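Local coordinates for GH3 beta-N-acetylglucosaminidase (Paenibacillaceae, PDB 6K5J), which probably hydrolyses terminal N-acetylglucosamine residues from beta-linked sugars, as a glycoside hydrolase family 3 beta-N-acetylglucosaminidase, at residues M103-A108 against R152-T157; G109-A114 against V161-T166; E370-L375 against A501-T506; N486-N491 against L527-T532. All coordinates share one frame; numbering follows the deposited sequence. Where two conformers were deposited one is given.

Contact 1. Residues M103-A108 against R152-T157. With NAG (2-acetamido-2-deoxy-beta-D-glucopyranose), chain B.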
loop_
_atom_site.group_PDB
_atom_site.type_symbol
_atom_site.label_atom_id
_atom_site.label_comp_id
_atom_site.label_asym_id
_atom_site.label_seq_id
_atom_site.Cartn_x
_atom_site.Cartn_y
_atom_site.Cartn_z
ATOM N N MET A 103 -6.782 6.599 -0.971
ATOM C CA MET A 103 -8.022 7.090 -1.559
ATOM C C MET A 103 -8.887 7.807 -0.524
ATOM O O MET A 103 -9.616 8.739 -0.876
ATOM C CB MET A 103 -8.810 5.968 -2.244
ATOM C CG MET A 103 -9.931 6.545 -3.141
ATOM S SD MET A 103 -10.679 5.357 -4.280
ATOM C CE MET A 103 -9.325 5.165 -5.454
ATOM N N ALA A 104 -8.791 7.428 0.753
ATOM C CA ALA A 104 -9.439 8.222 1.795
ATOM C C ALA A 104 -8.878 9.642 1.818
ATOM O O ALA A 104 -9.632 10.622 1.920
ATOM C CB ALA A 104 -9.265 7.543 3.157
ATOM N N LEU A 105 -7.557 9.776 1.684
ATOM C CA LEU A 105 -6.953 11.105 1.636
ATOM C C LEU A 105 -7.374 11.857 0.376
ATOM O O LEU A 105 -7.599 13.072 0.417
ATOM C CB LEU A 105 -5.424 10.991 1.707
ATOM C CG LEU A 105 -4.835 10.613 3.078
ATOM C CD1 LEU A 105 -3.391 10.098 2.945
ATOM C CD2 LEU A 105 -4.898 11.811 4.029
ATOM N N GLY A 106 -7.470 11.152 -0.755
ATOM C CA GLY A 106 -7.904 11.792 -1.992
ATOM C C GLY A 106 -9.307 12.364 -1.901
ATOM O O GLY A 106 -9.577 13.455 -2.416
ATOM N N ALA A 107 -10.219 11.642 -1.240
ATOM C CA ALA A 107 -11.588 12.140 -1.087
ATOM C C ALA A 107 -11.657 13.364 -0.182
ATOM O O ALA A 107 -12.554 14.199 -0.347
ATOM C CB ALA A 107 -12.502 11.050 -0.533
ATOM N N ALA A 108 -10.757 13.475 0.797
ATOM C CA ALA A 108 -10.693 14.698 1.597
ATOM C C ALA A 108 -10.115 15.864 0.794
ATOM O O ALA A 108 -10.435 17.027 1.071
ATOM C CB ALA A 108 -9.874 14.449 2.869
ATOM N N ARG A 152 -5.650 2.000 -2.871
ATOM C CA ARG A 152 -4.238 2.331 -2.698
ATOM C C ARG A 152 -3.814 3.554 -3.505
ATOM O O ARG A 152 -2.719 4.075 -3.274
ATOM C CB ARG A 152 -3.365 1.134 -3.086
ATOM C CG ARG A 152 -3.545 -0.070 -2.186
ATOM C CD ARG A 152 -2.917 -1.302 -2.820
ATOM N NE ARG A 152 -1.466 -1.224 -2.782
ATOM C CZ ARG A 152 -0.650 -1.970 -3.521
ATOM N NH1 ARG A 152 -1.140 -2.835 -4.393
ATOM N NH2 ARG A 152 0.664 -1.853 -3.379
ATOM N N SER A 153 -4.647 4.024 -4.429
ATOM C CA SER A 153 -4.409 5.237 -5.196
ATOM C C SER A 153 -5.171 6.398 -4.567
ATOM O O SER A 153 -6.272 6.212 -4.048
ATOM C CB SER A 153 -4.871 5.054 -6.647
ATOM O OG SER A 153 -5.054 6.307 -7.287
ATOM N N TYR A 154 -4.589 7.609 -4.625
ATOM C CA TYR A 154 -5.336 8.779 -4.152
ATOM C C TYR A 154 -6.592 9.021 -4.988
ATOM O O TYR A 154 -7.592 9.530 -4.473
ATOM C CB TYR A 154 -4.476 10.047 -4.183
ATOM C CG TYR A 154 -3.215 10.001 -3.363
ATOM C CD1 TYR A 154 -3.256 10.040 -1.970
ATOM C CD2 TYR A 154 -1.976 9.932 -3.988
ATOM C CE1 TYR A 154 -2.088 10.009 -1.220
ATOM C CE2 TYR A 154 -0.812 9.896 -3.252
ATOM C CZ TYR A 154 -0.867 9.936 -1.879
ATOM O OH TYR A 154 0.301 9.887 -1.166
ATOM N N GLY A 155 -6.561 8.696 -6.276
ATOM C CA GLY A 155 -7.724 8.955 -7.099
ATOM C C GLY A 155 -7.393 8.829 -8.573
ATOM O O GLY A 155 -6.317 8.359 -8.952
ATOM N N GLY A 156 -8.342 9.274 -9.390
ATOM C CA GLY A 156 -8.329 9.052 -10.821
ATOM C C GLY A 156 -7.817 10.184 -11.689
ATOM O O GLY A 156 -7.919 10.086 -12.918
ATOM N N THR A 157 -7.248 11.241 -11.115
ATOM C CA THR A 157 -6.670 12.302 -11.927
ATOM C C THR A 157 -5.201 12.484 -11.586
ATOM O O THR A 157 -4.787 12.311 -10.436
ATOM C CB THR A 157 -7.388 13.642 -11.744
ATOM O OG1 THR A 157 -7.310 14.045 -10.376
ATOM C CG2 THR A 157 -8.839 13.545 -12.186
HETATM C C1 NAG B . 4.461 -6.234 -4.565
HETATM C C2 NAG B . 3.605 -4.942 -4.583
HETATM C C3 NAG B . 4.412 -3.730 -4.084
HETATM C C4 NAG B . 5.138 -4.041 -2.782
HETATM C C5 NAG B . 5.987 -5.287 -2.972
HETATM C C6 NAG B . 6.758 -5.697 -1.737
HETATM C C7 NAG B . 1.841 -4.409 -6.227
HETATM C C8 NAG B . 1.544 -4.165 -7.681
HETATM N N2 NAG B . 3.113 -4.696 -5.932
HETATM O O1 NAG B . 3.608 -7.316 -4.737
HETATM O O3 NAG B . 3.545 -2.616 -3.889
HETATM O O4 NAG B . 5.968 -2.948 -2.407
HETATM O O5 NAG B . 5.116 -6.374 -3.298
HETATM O O6 NAG B . 5.892 -6.194 -0.725
HETATM O O7 NAG B . 0.973 -4.327 -5.360
#
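Met103 sends CG away from its backbone N (chi1 -166°), and a later bend at chi3 of -72° turns its methyl back toward the 152-157 loop. The thioether chain thus lies along the carbonyl of Ser153: Met103 CB packs tightly at 3.1 Å from Ser153 O, and Met103 CE returns to 3.5 Å from that oxygen. One helical turn on, Gly106 CA points a C-H almost straight at Tyr154 O, 3.4 Å away with 175° at the hydrogen; a CB on Gly106 would collide with this oxygen. Leu105 CD1 meets the Tyr154 ring at its edge, 4.4 Å from CE1. Within the loop, Ser153 OG accepts from Gly155 N in an ST turn and also bonds to Asp139 O, tying the turn to the preceding chain. At the loop's start, Arg152 NH1 donates to NAG O7 at 2.8 Å, while its NH2 makes a salt bridge with Glu85. Asp83, Lys182, His183 and Asp268 hydrogen-bond the same sugar, as would be expected of a sugar-binding subsite in a family 3 glycosidase. With no conventional donor for the buried Tyr154 O, the helix holds this loop, whose Arg152 contacts the sugar, through close packing and a C-H...O contact.

Contact 2. Residues G109-A114 against V161-T166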
loop_
_atom_site.group_PDB
_atom_site.type_symbol
_atom_site.label_atom_id
_atom_site.label_comp_id
_atom_site.label_asym_id
_atom_site.label_seq_id
_atom_site.Cartn_x
_atom_site.Cartn_y
_atom_site.Cartn_z
ATOM N N GLY A 109 -9.264 15.576 -0.191
ATOM C CA GLY A 109 -8.839 16.552 -1.180
ATOM C C GLY A 109 -7.741 17.502 -0.757
ATOM O O GLY A 109 -7.460 18.456 -1.493
ATOM N N ASP A 110 -7.094 17.274 0.384
ATOM C CA ASP A 110 -6.221 18.271 1.008
ATOM C C ASP A 110 -4.788 17.750 1.034
ATOM O O ASP A 110 -4.492 16.774 1.730
ATOM C CB ASP A 110 -6.724 18.593 2.415
ATOM C CG ASP A 110 -6.023 19.783 3.041
ATOM O OD1 ASP A 110 -4.904 20.132 2.607
ATOM O OD2 ASP A 110 -6.595 20.377 3.980
ATOM N N ALA A 111 -3.890 18.408 0.292
ATOM C CA ALA A 111 -2.509 17.928 0.229
ATOM C C ALA A 111 -1.812 18.024 1.578
ATOM O O ALA A 111 -0.920 17.216 1.874
ATOM C CB ALA A 111 -1.719 18.701 -0.830
ATOM N N GLU A 112 -2.196 19.003 2.404
ATOM C CA GLU A 112 -1.608 19.136 3.730
ATOM C C GLU A 112 -1.904 17.921 4.605
ATOM O O GLU A 112 -1.087 17.552 5.454
ATOM C CB GLU A 112 -2.127 20.414 4.396
ATOM C CG GLU A 112 -1.273 20.922 5.529
ATOM C CD GLU A 112 -1.631 22.341 5.938
ATOM O OE1 GLU A 112 -1.296 22.728 7.080
ATOM O OE2 GLU A 112 -2.245 23.067 5.121
ATOM N N LEU A 113 -3.058 17.288 4.421
ATOM C CA LEU A 113 -3.363 16.119 5.234
ATOM C C LEU A 113 -2.577 14.906 4.777
ATOM O O LEU A 113 -2.263 14.035 5.596
ATOM C CB LEU A 113 -4.854 15.810 5.190
ATOM C CG LEU A 113 -5.748 17.004 5.518
ATOM C CD1 LEU A 113 -7.222 16.603 5.408
ATOM C CD2 LEU A 113 -5.422 17.563 6.893
ATOM N N ALA A 114 -2.266 14.820 3.483
ATOM C CA ALA A 114 -1.401 13.738 3.026
ATOM C C ALA A 114 0.002 13.893 3.597
ATOM O O ALA A 114 0.647 12.897 3.950
ATOM C CB ALA A 114 -1.373 13.690 1.496
ATOM N N VAL A 161 -3.420 13.116 -7.666
ATOM C CA VAL A 161 -2.369 12.186 -7.249
ATOM C C VAL A 161 -1.033 12.904 -7.109
ATOM O O VAL A 161 -0.285 12.666 -6.153
ATOM C CB VAL A 161 -2.294 10.999 -8.231
ATOM C CG1 VAL A 161 -1.024 10.179 -8.018
ATOM C CG2 VAL A 161 -3.523 10.099 -8.074
ATOM N N ALA A 162 -0.715 13.814 -8.040
ATOM C CA ALA A 162 0.546 14.544 -7.920
ATOM C C ALA A 162 0.539 15.469 -6.708
ATOM O O ALA A 162 1.540 15.567 -5.990
ATOM C CB ALA A 162 0.829 15.352 -9.194
ATOM N N ARG A 163 -0.576 16.163 -6.478
ATOM C CA ARG A 163 -0.637 17.154 -5.410
ATOM C C ARG A 163 -0.507 16.492 -4.042
ATOM O O ARG A 163 0.257 16.950 -3.183
ATOM C CB ARG A 163 -1.953 17.938 -5.517
ATOM C CG ARG A 163 -2.115 19.032 -4.480
ATOM C CD ARG A 163 -3.181 20.052 -4.894
ATOM N NE ARG A 163 -4.322 19.432 -5.571
ATOM C CZ ARG A 163 -5.387 18.953 -4.937
ATOM N NH1 ARG A 163 -5.440 19.006 -3.614
ATOM N NH2 ARG A 163 -6.390 18.422 -5.622
ATOM N N LEU A 164 -1.232 15.398 -3.830
ATOM C CA LEU A 164 -1.150 14.700 -2.550
ATOM C C LEU A 164 0.104 13.839 -2.469
ATOM O O LEU A 164 0.738 13.759 -1.410
ATOM C CB LEU A 164 -2.393 13.827 -2.342
ATOM C CG LEU A 164 -3.613 14.457 -1.671
ATOM C CD1 LEU A 164 -4.009 15.769 -2.336
ATOM C CD2 LEU A 164 -4.778 13.451 -1.676
ATOM N N GLY A 165 0.478 13.200 -3.582
ATOM C CA GLY A 165 1.598 12.272 -3.556
ATOM C C GLY A 165 2.931 12.927 -3.256
ATOM O O GLY A 165 3.751 12.360 -2.531
ATOM N N THR A 166 3.185 14.120 -3.815
ATOM C CA THR A 166 4.466 14.754 -3.513
ATOM C C THR A 166 4.529 15.214 -2.070
ATOM O O THR A 166 5.609 15.211 -1.473
ATOM C CB THR A 166 4.766 15.937 -4.442
ATOM O OG1 THR A 166 3.715 16.908 -4.364
ATOM C CG2 THR A 166 4.935 15.459 -5.882
HETATM O O HOH W 1 -4.511 20.613 -1.510
#
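Arg163 NH1 joins two acceptors where the helices approach each other. It donates to Gly109 O at 3.0 Å, nearly in the guanidinium plane yet 44° above the plane of the carbonyl, and to a water at 2.8 Å. That water also accepts from Ala111 N, so the first turn of helix 111-127 is linked to the arginine through this one water. The side chain leaves with CG opposite its backbone N (chi1 -178°), passing Ala111 CB at 3.7 Å from Arg163 CG before bending at chi3 toward Gly109. Its NE makes a salt bridge with Glu159 one turn back on helix 158-174, which helps fix the rotation of the guanidinium. Helices 111-127 and 158-174 are successive in the TIM-barrel type domain, with strand 132-133 between them in the chain, and the small Ala111 and Ala114 of one helix let Leu164 of the other come close. Ala111 and Leu164 mark the closest approach of the backbones, and Leu164 CD1 rests 3.7 Å from Ala111 CA. One turn further, Ala114 CB sits 3.6 Å from Leu164 O and also touches Leu164 CG. Gly109, at positive phi, ends the preceding helix; Asp110 then starts the next as its N-cap, OD1 accepting from Glu112 N at 2.9 Å. The other carboxylate oxygen, Asp110 OD2, makes a salt bridge with Lys371 of helix 359-372.

Contact 3. Residues E370-L375 against A501-T506; sequences EKSITL and AAYENT
Thr374, Ala501 and Tyr503 account for most of this buried contact. Thr374 and Ala501 form an antiparallel hydrogen-bonded pair: Thr374 N donates to Ala501 O at 3.0 Å, and Ala501 N returns a bond to Thr374 O at 2.8 Å. Just beyond the strand, Tyr503 takes a positive phi of 68°, and its ring swings back over the bridge. Ala501 CB lies 3.6 Å above one ring face, toward the rim, while the edge faces Ser372 O and Thr374 OG1. The phenol donates from Tyr503 OH to Thr374 OG1 over 2.8 Å; Thr374 OG1 in turn donates to Ser372 O at 2.8 Å, in the carbonyl plane. With OG1 beside its backbone N (chi1 -56°), the threonine hydroxyl both accepts and donates. A phenylalanine in place of Tyr503 would probably leave Thr374 OG1 without its donor, keeping the ring but losing the bond that ties it to the threonine. The pair joins edge strand 374-377 to strand 499-501 of the mixed sheet. Helix 507-517 packs on Ile373 and Ala502, and helix 102-108 lies against Tyr503 through Met103 and Ala107, with Ala104 O accepting from Ser372 OG.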
loop_
_atom_site.group_PDB
_atom_site.type_symbol
_atom_site.label_atom_id
_atom_site.label_comp_id
_atom_site.label_asym_id
_atom_site.label_seq_id
_atom_site.Cartn_x
_atom_site.Cartn_y
_atom_site.Cartn_z
ATOM N N GLU A 370 -12.944 12.547 9.023
ATOM C CA GLU A 370 -14.188 13.322 8.990
ATOM C C GLU A 370 -14.357 14.058 7.664
ATOM O O GLU A 370 -15.488 14.271 7.214
ATOM C CB GLU A 370 -14.237 14.323 10.151
ATOM C CG GLU A 370 -14.317 13.672 11.542
ATOM C CD GLU A 370 -14.424 14.689 12.678
ATOM O OE1 GLU A 370 -14.658 15.883 12.404
ATOM O OE2 GLU A 370 -14.268 14.286 13.848
ATOM N N LYS A 371 -13.252 14.467 7.033
ATOM C CA LYS A 371 -13.318 15.165 5.754
ATOM C C LYS A 371 -13.439 14.223 4.562
ATOM O O LYS A 371 -13.690 14.692 3.447
ATOM C CB LYS A 371 -12.071 16.050 5.563
ATOM C CG LYS A 371 -12.030 17.297 6.442
ATOM C CD LYS A 371 -10.743 18.119 6.211
ATOM C CE LYS A 371 -10.870 19.084 5.026
ATOM N NZ LYS A 371 -9.555 19.712 4.630
ATOM N N SER A 372 -13.282 12.920 4.772
ATOM C CA SER A 372 -13.154 11.939 3.702
ATOM C C SER A 372 -14.474 11.265 3.327
ATOM O O SER A 372 -14.728 11.045 2.138
ATOM C CB SER A 372 -12.111 10.881 4.120
ATOM O OG SER A 372 -11.915 9.893 3.128
ATOM N N ILE A 373 -15.333 10.952 4.309
ATOM C CA ILE A 373 -16.569 10.216 4.036
ATOM C C ILE A 373 -17.362 10.905 2.938
ATOM O O ILE A 373 -17.586 12.121 2.976
ATOM C CB ILE A 373 -17.421 10.080 5.313
ATOM C CG1 ILE A 373 -16.579 9.517 6.475
ATOM C CG2 ILE A 373 -18.659 9.226 5.005
ATOM C CD1 ILE A 373 -16.027 8.104 6.234
ATOM N N THR A 374 -17.814 10.114 1.967
ATOM C CA THR A 374 -18.429 10.614 0.747
ATOM C C THR A 374 -19.809 9.996 0.573
ATOM O O THR A 374 -20.005 8.814 0.850
ATOM C CB THR A 374 -17.534 10.277 -0.451
ATOM O OG1 THR A 374 -16.230 10.831 -0.216
ATOM C CG2 THR A 374 -18.109 10.831 -1.747
ATOM N N LEU A 375 -20.771 10.800 0.134
ATOM C CA LEU A 375 -22.117 10.325 -0.162
ATOM C C LEU A 375 -22.276 10.277 -1.674
ATOM O O LEU A 375 -22.224 11.316 -2.336
ATOM C CB LEU A 375 -23.180 11.235 0.465
ATOM C CG LEU A 375 -24.660 10.877 0.207
ATOM C CD1 LEU A 375 -24.956 9.415 0.552
ATOM C CD2 LEU A 375 -25.578 11.796 0.998
ATOM N N ALA A 501 -19.147 6.154 0.713
ATOM C CA ALA A 501 -17.808 5.593 0.580
ATOM C C ALA A 501 -16.950 6.048 1.750
ATOM O O ALA A 501 -16.867 7.250 2.038
ATOM C CB ALA A 501 -17.149 5.992 -0.751
ATOM N N ALA A 502 -16.296 5.091 2.408
ATOM C CA ALA A 502 -15.287 5.391 3.415
ATOM C C ALA A 502 -13.872 5.037 2.984
ATOM O O ALA A 502 -12.919 5.454 3.659
ATOM C CB ALA A 502 -15.603 4.660 4.734
ATOM N N TYR A 503 -13.705 4.268 1.908
ATOM C CA TYR A 503 -12.426 3.943 1.268
ATOM C C TYR A 503 -11.519 3.055 2.116
ATOM O O TYR A 503 -10.387 2.756 1.691
ATOM C CB TYR A 503 -11.658 5.215 0.856
ATOM C CG TYR A 503 -12.541 6.207 0.131
ATOM C CD1 TYR A 503 -12.833 6.045 -1.218
ATOM C CD2 TYR A 503 -13.122 7.285 0.806
ATOM C CE1 TYR A 503 -13.655 6.937 -1.889
ATOM C CE2 TYR A 503 -13.953 8.177 0.143
ATOM C CZ TYR A 503 -14.205 8.001 -1.207
ATOM O OH TYR A 503 -15.027 8.885 -1.878
ATOM N N GLU A 504 -11.960 2.622 3.293
ATOM C CA GLU A 504 -11.150 1.801 4.189
ATOM C C GLU A 504 -12.018 1.463 5.395
ATOM O O GLU A 504 -13.083 2.055 5.599
ATOM C CB GLU A 504 -9.860 2.504 4.625
ATOM C CG GLU A 504 -10.108 3.820 5.318
ATOM C CD GLU A 504 -8.843 4.623 5.496
ATOM O OE1 GLU A 504 -7.959 4.569 4.610
ATOM O OE2 GLU A 504 -8.737 5.305 6.533
ATOM N N ASN A 505 -11.559 0.491 6.192
ATOM C CA ASN A 505 -12.250 0.097 7.418
ATOM C C ASN A 505 -11.428 0.419 8.666
ATOM O O ASN A 505 -11.531 -0.271 9.683
ATOM C CB ASN A 505 -12.622 -1.388 7.380
ATOM C CG ASN A 505 -11.411 -2.308 7.416
ATOM O OD1 ASN A 505 -10.274 -1.858 7.356
ATOM N ND2 ASN A 505 -11.661 -3.614 7.508
ATOM N N THR A 506 -10.598 1.459 8.589
ATOM C CA THR A 506 -9.755 1.883 9.697
ATOM C C THR A 506 -10.591 2.397 10.867
ATOM O O THR A 506 -11.756 2.761 10.691
ATOM C CB THR A 506 -8.829 3.006 9.244
ATOM O OG1 THR A 506 -9.629 4.103 8.779
ATOM C CG2 THR A 506 -7.910 2.539 8.126
HETATM O O HOH W 2 -12.349 7.701 5.036
#

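Contact 4. Residues N486-N491 against L527-T532; sequences NPFDIN and LPAPLT
Leu531 is the chief bump of the 527-532 loop, and the short 3-10 segment offers it a hollow walled by three side chains. Its CD2 methyl fits between Phe488 CD1 and Ile490 CG2, 4.0 Å from each, and its CB passes along the amide of Asn491, 3.7 Å from Asn491 OD1. The amide also closes the hollow with a bond: Asn491 ND2 donates to Leu531 O at 2.8 Å, lying in the carbonyl plane on a lone pair, although the oxygen is tilted 29° out of the amide plane. Phe488 is the reciprocal bump. Carried beside its own backbone N (chi1 -43°), its ring meets Ala529 with an edge, Phe488 CZ lying 3.9 Å from Ala529 CB, while Phe488 CE1 comes within 3.3 Å of Pro530 O. Over one ring face lies Pro487 CG, offset toward the rim. An alanine here in place of Phe488 would probably open a gap before Ala529 and leave Leu531 CD2 without one of its walls. At the other end, Leu527 CD1 packs against the Pro487 ring, 4.0 Å from both its CB and CG. The contact runs from this buried proline to the exposed Asn491. Ile490 lies on Phe499 and on strand 374-377 through Leu376 and Arg377, Pro487 reaches Ala501 of strand 499-501, and Met103 of helix 102-108 touches Pro487, Pro528 and Ala529.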
loop_
_atom_site.group_PDB
_atom_site.type_symbol
_atom_site.label_atom_id
_atom_site.label_comp_id
_atom_site.label_asym_id
_atom_site.label_seq_id
_atom_site.Cartn_x
_atom_site.Cartn_y
_atom_site.Cartn_z
ATOM N N ASN A 486 -13.122 -0.514 -1.900
ATOM C CA ASN A 486 -13.283 0.244 -3.142
ATOM C C ASN A 486 -14.667 0.888 -3.185
ATOM O O ASN A 486 -15.667 0.232 -2.872
ATOM C CB ASN A 486 -13.093 -0.641 -4.380
ATOM C CG ASN A 486 -11.640 -1.049 -4.596
ATOM O OD1 ASN A 486 -10.751 -0.660 -3.840
ATOM N ND2 ASN A 486 -11.400 -1.850 -5.626
ATOM N N PRO A 487 -14.767 2.163 -3.587
ATOM C CA PRO A 487 -16.082 2.811 -3.663
ATOM C C PRO A 487 -16.895 2.366 -4.860
ATOM O O PRO A 487 -18.080 2.712 -4.942
ATOM C CB PRO A 487 -15.727 4.300 -3.764
ATOM C CG PRO A 487 -14.421 4.297 -4.538
ATOM C CD PRO A 487 -13.678 3.065 -4.006
ATOM N N PHE A 488 -16.305 1.588 -5.767
ATOM C CA PHE A 488 -16.967 1.170 -6.995
ATOM C C PHE A 488 -18.005 0.077 -6.764
ATOM O O PHE A 488 -18.680 -0.331 -7.719
ATOM C CB PHE A 488 -15.894 0.736 -8.000
ATOM C CG PHE A 488 -14.701 1.671 -8.020
ATOM C CD1 PHE A 488 -14.869 3.014 -8.338
ATOM C CD2 PHE A 488 -13.434 1.225 -7.673
ATOM C CE1 PHE A 488 -13.779 3.899 -8.338
ATOM C CE2 PHE A 488 -12.339 2.099 -7.670
ATOM C CZ PHE A 488 -12.513 3.431 -7.994
ATOM N N ASP A 489 -18.157 -0.384 -5.515
ATOM C CA ASP A 489 -19.234 -1.304 -5.167
ATOM C C ASP A 489 -20.587 -0.809 -5.659
ATOM O O ASP A 489 -21.449 -1.612 -6.037
ATOM C CB ASP A 489 -19.292 -1.496 -3.646
ATOM C CG ASP A 489 -18.200 -2.397 -3.123
ATOM O OD1 ASP A 489 -17.349 -2.837 -3.917
ATOM O OD2 ASP A 489 -18.192 -2.659 -1.900
ATOM N N ILE A 490 -20.801 0.513 -5.638
ATOM C CA ILE A 490 -22.097 1.070 -6.029
ATOM C C ILE A 490 -22.478 0.632 -7.438
ATOM O O ILE A 490 -23.667 0.540 -7.762
ATOM C CB ILE A 490 -22.086 2.608 -5.912
ATOM C CG1 ILE A 490 -23.485 3.189 -6.129
ATOM C CG2 ILE A 490 -21.100 3.231 -6.891
ATOM C CD1 ILE A 490 -23.555 4.693 -5.938
ATOM N N ASN A 491 -21.480 0.377 -8.299
ATOM C CA ASN A 491 -21.727 -0.034 -9.683
ATOM C C ASN A 491 -22.417 -1.387 -9.769
ATOM O O ASN A 491 -23.049 -1.685 -10.791
ATOM C CB ASN A 491 -20.410 -0.101 -10.469
ATOM C CG ASN A 491 -19.810 1.262 -10.716
ATOM O OD1 ASN A 491 -20.491 2.280 -10.600
ATOM N ND2 ASN A 491 -18.528 1.291 -11.063
ATOM N N LEU A 527 -15.879 12.091 -4.228
ATOM C CA LEU A 527 -15.385 10.879 -4.871
ATOM C C LEU A 527 -14.152 11.191 -5.725
ATOM O O LEU A 527 -14.248 11.992 -6.669
ATOM C CB LEU A 527 -16.482 10.275 -5.741
ATOM C CG LEU A 527 -16.123 9.012 -6.516
ATOM C CD1 LEU A 527 -15.983 7.827 -5.575
ATOM C CD2 LEU A 527 -17.183 8.743 -7.595
ATOM N N PRO A 528 -12.985 10.621 -5.416
ATOM C CA PRO A 528 -11.748 11.040 -6.088
ATOM C C PRO A 528 -11.364 10.224 -7.316
ATOM O O PRO A 528 -10.358 10.555 -7.952
ATOM C CB PRO A 528 -10.705 10.857 -4.978
ATOM C CG PRO A 528 -11.196 9.618 -4.259
ATOM C CD PRO A 528 -12.712 9.713 -4.284
ATOM N N ALA A 529 -12.115 9.186 -7.666
ATOM C CA ALA A 529 -11.824 8.341 -8.818
ATOM C C ALA A 529 -13.131 7.976 -9.496
ATOM O O ALA A 529 -14.174 7.884 -8.832
ATOM C CB ALA A 529 -11.062 7.064 -8.414
ATOM N N PRO A 530 -13.122 7.759 -10.811
ATOM C CA PRO A 530 -14.380 7.659 -11.553
ATOM C C PRO A 530 -15.042 6.293 -11.429
ATOM O O PRO A 530 -14.387 5.256 -11.289
ATOM C CB PRO A 530 -13.957 7.930 -13.000
ATOM C CG PRO A 530 -12.532 7.428 -13.067
ATOM C CD PRO A 530 -11.948 7.796 -11.715
ATOM N N LEU A 531 -16.370 6.309 -11.519
ATOM C CA LEU A 531 -17.140 5.071 -11.497
ATOM C C LEU A 531 -17.091 4.338 -12.830
ATOM O O LEU A 531 -17.447 3.159 -12.886
ATOM C CB LEU A 531 -18.588 5.368 -11.116
ATOM C CG LEU A 531 -18.814 6.018 -9.751
ATOM C CD1 LEU A 531 -20.309 6.185 -9.486
ATOM C CD2 LEU A 531 -18.161 5.210 -8.637
ATOM N N THR A 532 -16.680 5.014 -13.904
ATOM C CA THR A 532 -16.447 4.362 -15.181
ATOM C C THR A 532 -15.070 4.755 -15.691
ATOM O O THR A 532 -14.586 5.860 -15.438
ATOM C CB THR A 532 -17.518 4.719 -16.220
ATOM O OG1 THR A 532 -17.562 6.140 -16.396
ATOM C CG2 THR A 532 -18.880 4.224 -15.758
#

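In the fold
Contacts 1 and 3 are buried throughout, whereas contacts 2 and 4 reach the surface. Helix 102-108 supplies one side of contact 1 and also packs against residues of contacts 3 and 4, so the barrel-type domain meets the six-stranded mixed sheet around it. Contact 2 belongs to the barrel's own helices and adjoins contact 1 but not contact 4. The chemistry follows the setting: strand pairing and linked hydroxyl hydrogen bonds in contact 3, close packing on carbonyls in contact 1, and apolar interlocking in contact 4 with one hydrogen bond from an asparagine amide near solvent. In contact 2 an arginine and a water bridge the partly exposed side, with a salt bridge to contact 3.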